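Long-range contact in similar to yteR (Bacilus subtilis) (Clostridium acetobutylicum, PDB 4WU0), which is a family 105 glycoside hydrolase that probably cleaves unsaturated rhamnogalacturonan fragments of pectin: residues L47-I58 with I82-T90. Residues are numbered along the deposited sequence; the frame is centred on the assembly and turned at random.
Sequences LDFIIKTMDTFI and ILITLFKET
Leu-86 meets residues 47-58 with its side chain while its carbonyl O is gripped twice from within its own helix: by Thr-90 N and by Thr-90 OG1, the latter at 2.8 Å. The two donors come from opposite faces of the carbonyl plane, and OG1 sits well above it, 39° out. The side chain of Leu-86 is a knob in a hole formed by Leu-47, Ile-50, Ile-51 and Met-54, and so joins helices 44-54 and 80-90 of the (alpha/alpha)6 barrel expected for this six-hairpin clan. Helix segments 47-54 and 82-90 run at 121° to each other, N to C. The two methyls of Leu-86 divide the work: CD2 presses on Ile-51 CG1 at 3.7 Å and also meets Ile-50 CG2, whereas CD1 goes to Met-54 CG at 3.8 Å. Ile-50 CG2 lies anti to its own backbone N, which turns that methyl to the other helix, where it also touches Ile-82 CG1.

Met-54 is bent at both chi2 (-55°) and chi3, and its CE reaches Leu-83 CD2 at 3.8 Å, while SD lies 4.0 Å from Ile-82 CG2. Beyond the regular helix, Ile-58 closes this end with CG1 and CD1 both against Leu-83 CD2. Leu-31 of helix 25-41 packs on Met-54, and Leu-99 of helix 93-108 on Leu-83, so the apolar layer continues into helices 25-41 and 93-108.

No hydrogen bond joins the two segments. At the more exposed end, Glu-89 contributes the aliphatic part of its chain, while OE1 is hydrogen-bonded to Tyr-38 OH; Leu-47 CD2 rests on Glu-89 CG at 3.6 Å.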
loop_
_atom_site.group_PDB
_atom_site.type_symbol
_atom_site.label_atom_id
_atom_site.label_comp_id
_atom_site.label_asym_id
_atom_site.label_seq_id
_atom_site.Cartn_x
_atom_site.Cartn_y
_atom_site.Cartn_z
ATOM N N LEU A 47 -6.610 -5.958 -19.646
ATOM C CA LEU A 47 -6.316 -4.567 -19.996
ATOM C C LEU A 47 -7.616 -3.816 -20.235
ATOM O O LEU A 47 -7.807 -2.697 -19.751
ATOM C CB LEU A 47 -5.418 -4.486 -21.230
ATOM C CG LEU A 47 -5.130 -3.075 -21.744
ATOM C CD1 LEU A 47 -4.464 -2.260 -20.647
ATOM C CD2 LEU A 47 -4.265 -3.110 -23.013
ATOM N N ASP A 48 -8.537 -4.445 -20.950
ATOM C CA ASP A 48 -9.814 -3.800 -21.232
ATOM C C ASP A 48 -10.590 -3.475 -19.959
ATOM O O ASP A 48 -11.204 -2.419 -19.870
ATOM C CB ASP A 48 -10.666 -4.667 -22.159
ATOM C CG ASP A 48 -10.122 -4.722 -23.569
ATOM O OD1 ASP A 48 -9.371 -3.801 -23.958
ATOM O OD2 ASP A 48 -10.460 -5.686 -24.289
ATOM N N PHE A 49 -10.541 -4.368 -18.969
ATOM C CA PHE A 49 -11.169 -4.119 -17.681
ATOM C C PHE A 49 -10.565 -2.914 -16.984
ATOM O O PHE A 49 -11.271 -2.099 -16.407
ATOM C CB PHE A 49 -11.059 -5.338 -16.763
ATOM C CG PHE A 49 -11.734 -5.155 -15.436
ATOM C CD1 PHE A 49 -13.110 -5.196 -15.343
ATOM C CD2 PHE A 49 -10.990 -4.932 -14.292
ATOM C CE1 PHE A 49 -13.742 -5.031 -14.129
ATOM C CE2 PHE A 49 -11.620 -4.778 -13.058
ATOM C CZ PHE A 49 -13.010 -4.814 -12.996
ATOM N N ILE A 50 -9.248 -2.812 -17.041
ATOM C CA ILE A 50 -8.553 -1.676 -16.441
ATOM C C ILE A 50 -8.957 -0.381 -17.127
ATOM O O ILE A 50 -9.290 0.595 -16.467
ATOM C CB ILE A 50 -7.039 -1.880 -16.500
ATOM C CG1 ILE A 50 -6.652 -3.074 -15.635
ATOM C CG2 ILE A 50 -6.311 -0.645 -15.985
ATOM C CD1 ILE A 50 -5.236 -3.546 -15.880
ATOM N N ILE A 51 -8.971 -0.395 -18.452
ATOM C CA ILE A 51 -9.329 0.785 -19.214
ATOM C C ILE A 51 -10.745 1.230 -18.873
ATOM O O ILE A 51 -10.990 2.416 -18.599
ATOM C CB ILE A 51 -9.182 0.512 -20.723
ATOM C CG1 ILE A 51 -7.696 0.351 -21.085
ATOM C CG2 ILE A 51 -9.824 1.616 -21.553
ATOM C CD1 ILE A 51 -7.440 -0.175 -22.512
ATOM N N LYS A 52 -11.680 0.279 -18.892
ATOM C CA LYS A 52 -13.086 0.583 -18.667
ATOM C C LYS A 52 -13.298 1.153 -17.271
ATOM O O LYS A 52 -14.054 2.111 -17.102
ATOM C CB LYS A 52 -13.951 -0.666 -18.879
ATOM C CG LYS A 52 -15.340 -0.597 -18.243
ATOM C CD LYS A 52 -16.138 -1.873 -18.478
ATOM C CE LYS A 52 -15.585 -3.067 -17.706
ATOM N NZ LYS A 52 -15.958 -3.009 -16.271
ATOM N N THR A 53 -12.611 0.585 -16.278
ATOM C CA THR A 53 -12.718 1.077 -14.902
ATOM C C THR A 53 -12.225 2.542 -14.830
ATOM O O THR A 53 -12.899 3.422 -14.273
ATOM C CB THR A 53 -11.916 0.183 -13.937
ATOM O OG1 THR A 53 -12.452 -1.148 -13.970
ATOM C CG2 THR A 53 -11.973 0.727 -12.497
ATOM N N MET A 54 -11.078 2.812 -15.427
ATOM C CA MET A 54 -10.515 4.158 -15.317
ATOM C C MET A 54 -11.255 5.172 -16.167
ATOM O O MET A 54 -11.137 6.365 -15.923
ATOM C CB MET A 54 -9.029 4.167 -15.634
ATOM C CG MET A 54 -8.186 3.412 -14.621
ATOM S SD MET A 54 -8.398 3.953 -12.921
ATOM C CE MET A 54 -7.774 5.589 -13.058
ATOM N N ASP A 55 -12.043 4.709 -17.137
ATOM C CA ASP A 55 -12.864 5.614 -17.933
ATOM C C ASP A 55 -13.898 6.359 -17.097
ATOM O O ASP A 55 -14.392 7.422 -17.495
ATOM C CB ASP A 55 -13.543 4.876 -19.090
ATOM C CG ASP A 55 -12.630 4.708 -20.311
ATOM O OD1 ASP A 55 -11.635 5.450 -20.458
ATOM O OD2 ASP A 55 -12.926 3.835 -21.151
ATOM N N THR A 56 -14.260 5.806 -15.944
ATOM C CA THR A 56 -15.117 6.519 -15.002
ATOM C C THR A 56 -14.471 7.822 -14.561
ATOM O O THR A 56 -15.169 8.832 -14.356
ATOM C CB THR A 56 -15.382 5.664 -13.744
ATOM O OG1 THR A 56 -16.324 4.642 -14.063
ATOM C CG2 THR A 56 -15.958 6.502 -12.604
ATOM N N PHE A 57 -13.157 7.779 -14.388
ATOM C CA PHE A 57 -12.436 8.880 -13.743
ATOM C C PHE A 57 -11.768 9.832 -14.715
ATOM O O PHE A 57 -11.696 11.026 -14.451
ATOM C CB PHE A 57 -11.364 8.314 -12.806
ATOM C CG PHE A 57 -11.924 7.429 -11.735
ATOM C CD1 PHE A 57 -12.722 7.956 -10.739
ATOM C CD2 PHE A 57 -11.661 6.071 -11.731
ATOM C CE1 PHE A 57 -13.271 7.139 -9.744
ATOM C CE2 PHE A 57 -12.187 5.240 -10.735
ATOM C CZ PHE A 57 -12.992 5.780 -9.740
ATOM N N ILE A 58 -11.220 9.305 -15.802
ATOM C CA ILE A 58 -10.367 10.125 -16.663
ATOM C C ILE A 58 -11.121 10.660 -17.867
ATOM O O ILE A 58 -11.431 9.925 -18.818
ATOM C CB ILE A 58 -9.126 9.362 -17.143
ATOM C CG1 ILE A 58 -8.459 8.607 -15.986
ATOM C CG2 ILE A 58 -8.132 10.309 -17.771
ATOM C CD1 ILE A 58 -8.098 9.490 -14.787
ATOM N N ILE A 82 -1.513 3.402 -11.692
ATOM C CA ILE A 82 -2.155 2.730 -12.822
ATOM C C ILE A 82 -2.188 3.614 -14.070
ATOM O O ILE A 82 -2.135 3.100 -15.191
ATOM C CB ILE A 82 -3.548 2.154 -12.466
ATOM C CG1 ILE A 82 -4.041 1.185 -13.556
ATOM C CG2 ILE A 82 -4.557 3.228 -12.189
ATOM C CD1 ILE A 82 -3.282 -0.154 -13.631
ATOM N N LEU A 83 -2.296 4.931 -13.901
ATOM C CA LEU A 83 -2.259 5.827 -15.052
ATOM C C LEU A 83 -0.918 5.768 -15.796
ATOM O O LEU A 83 -0.896 5.846 -17.029
ATOM C CB LEU A 83 -2.576 7.266 -14.653
ATOM C CG LEU A 83 -3.988 7.536 -14.123
ATOM C CD1 LEU A 83 -4.107 9.008 -13.709
ATOM C CD2 LEU A 83 -5.024 7.208 -15.172
ATOM N N ILE A 84 0.188 5.620 -15.065
ATOM C CA ILE A 84 1.485 5.419 -15.701
ATOM C C ILE A 84 1.459 4.163 -16.547
ATOM O O ILE A 84 1.914 4.159 -17.700
ATOM C CB ILE A 84 2.634 5.400 -14.677
ATOM C CG1 ILE A 84 2.739 6.767 -14.015
ATOM C CG2 ILE A 84 3.971 5.050 -15.343
ATOM C CD1 ILE A 84 3.669 6.813 -12.814
ATOM N N THR A 85 0.931 3.088 -15.970
ATOM C CA THR A 85 0.857 1.817 -16.665
ATOM C C THR A 85 0.013 1.949 -17.930
ATOM O O THR A 85 0.400 1.474 -19.001
ATOM C CB THR A 85 0.285 0.771 -15.711
ATOM O OG1 THR A 85 1.212 0.606 -14.627
ATOM C CG2 THR A 85 0.042 -0.561 -16.410
ATOM N N LEU A 86 -1.119 2.621 -17.822
ATOM C CA LEU A 86 -1.994 2.784 -18.978
ATOM C C LEU A 86 -1.359 3.669 -20.041
ATOM O O LEU A 86 -1.526 3.413 -21.238
ATOM C CB LEU A 86 -3.345 3.357 -18.575
ATOM C CG LEU A 86 -4.310 2.397 -17.887
ATOM C CD1 LEU A 86 -5.444 3.152 -17.217
ATOM C CD2 LEU A 86 -4.857 1.390 -18.887
ATOM N N PHE A 87 -0.651 4.719 -19.624
ATOM C CA PHE A 87 0.001 5.581 -20.606
ATOM C C PHE A 87 1.081 4.807 -21.359
ATOM O O PHE A 87 1.207 4.938 -22.579
ATOM C CB PHE A 87 0.603 6.832 -19.973
ATOM C CG PHE A 87 1.264 7.740 -20.982
ATOM C CD1 PHE A 87 0.514 8.326 -21.982
ATOM C CD2 PHE A 87 2.615 7.988 -20.935
ATOM C CE1 PHE A 87 1.112 9.155 -22.933
ATOM C CE2 PHE A 87 3.216 8.817 -21.872
ATOM C CZ PHE A 87 2.464 9.398 -22.860
ATOM N N LYS A 88 1.857 4.004 -20.637
ATOM C CA LYS A 88 2.907 3.210 -21.267
ATOM C C LYS A 88 2.322 2.162 -22.221
ATOM O O LYS A 88 2.875 1.920 -23.306
ATOM C CB LYS A 88 3.818 2.556 -20.218
ATOM C CG LYS A 88 4.646 3.561 -19.389
ATOM C CD LYS A 88 5.520 2.868 -18.325
ATOM C CE LYS A 88 6.675 2.077 -18.937
ATOM N NZ LYS A 88 7.517 2.928 -19.837
ATOM N N GLU A 89 1.214 1.550 -21.824
ATOM C CA GLU A 89 0.587 0.506 -22.627
ATOM C C GLU A 89 -0.155 1.044 -23.852
ATOM O O GLU A 89 -0.091 0.433 -24.912
ATOM C CB GLU A 89 -0.373 -0.341 -21.788
ATOM C CG GLU A 89 -1.088 -1.454 -22.564
ATOM C CD GLU A 89 -0.155 -2.541 -23.091
ATOM O OE1 GLU A 89 -0.507 -3.158 -24.128
ATOM O OE2 GLU A 89 0.907 -2.789 -22.463
ATOM N N THR A 90 -0.860 2.163 -23.703
ATOM C CA THR A 90 -1.783 2.632 -24.747
ATOM C C THR A 90 -1.308 3.901 -25.448
ATOM O O THR A 90 -1.753 4.208 -26.557
ATOM C CB THR A 90 -3.173 2.938 -24.171
ATOM O OG1 THR A 90 -3.113 4.143 -23.390
ATOM C CG2 THR A 90 -3.675 1.784 -23.309
#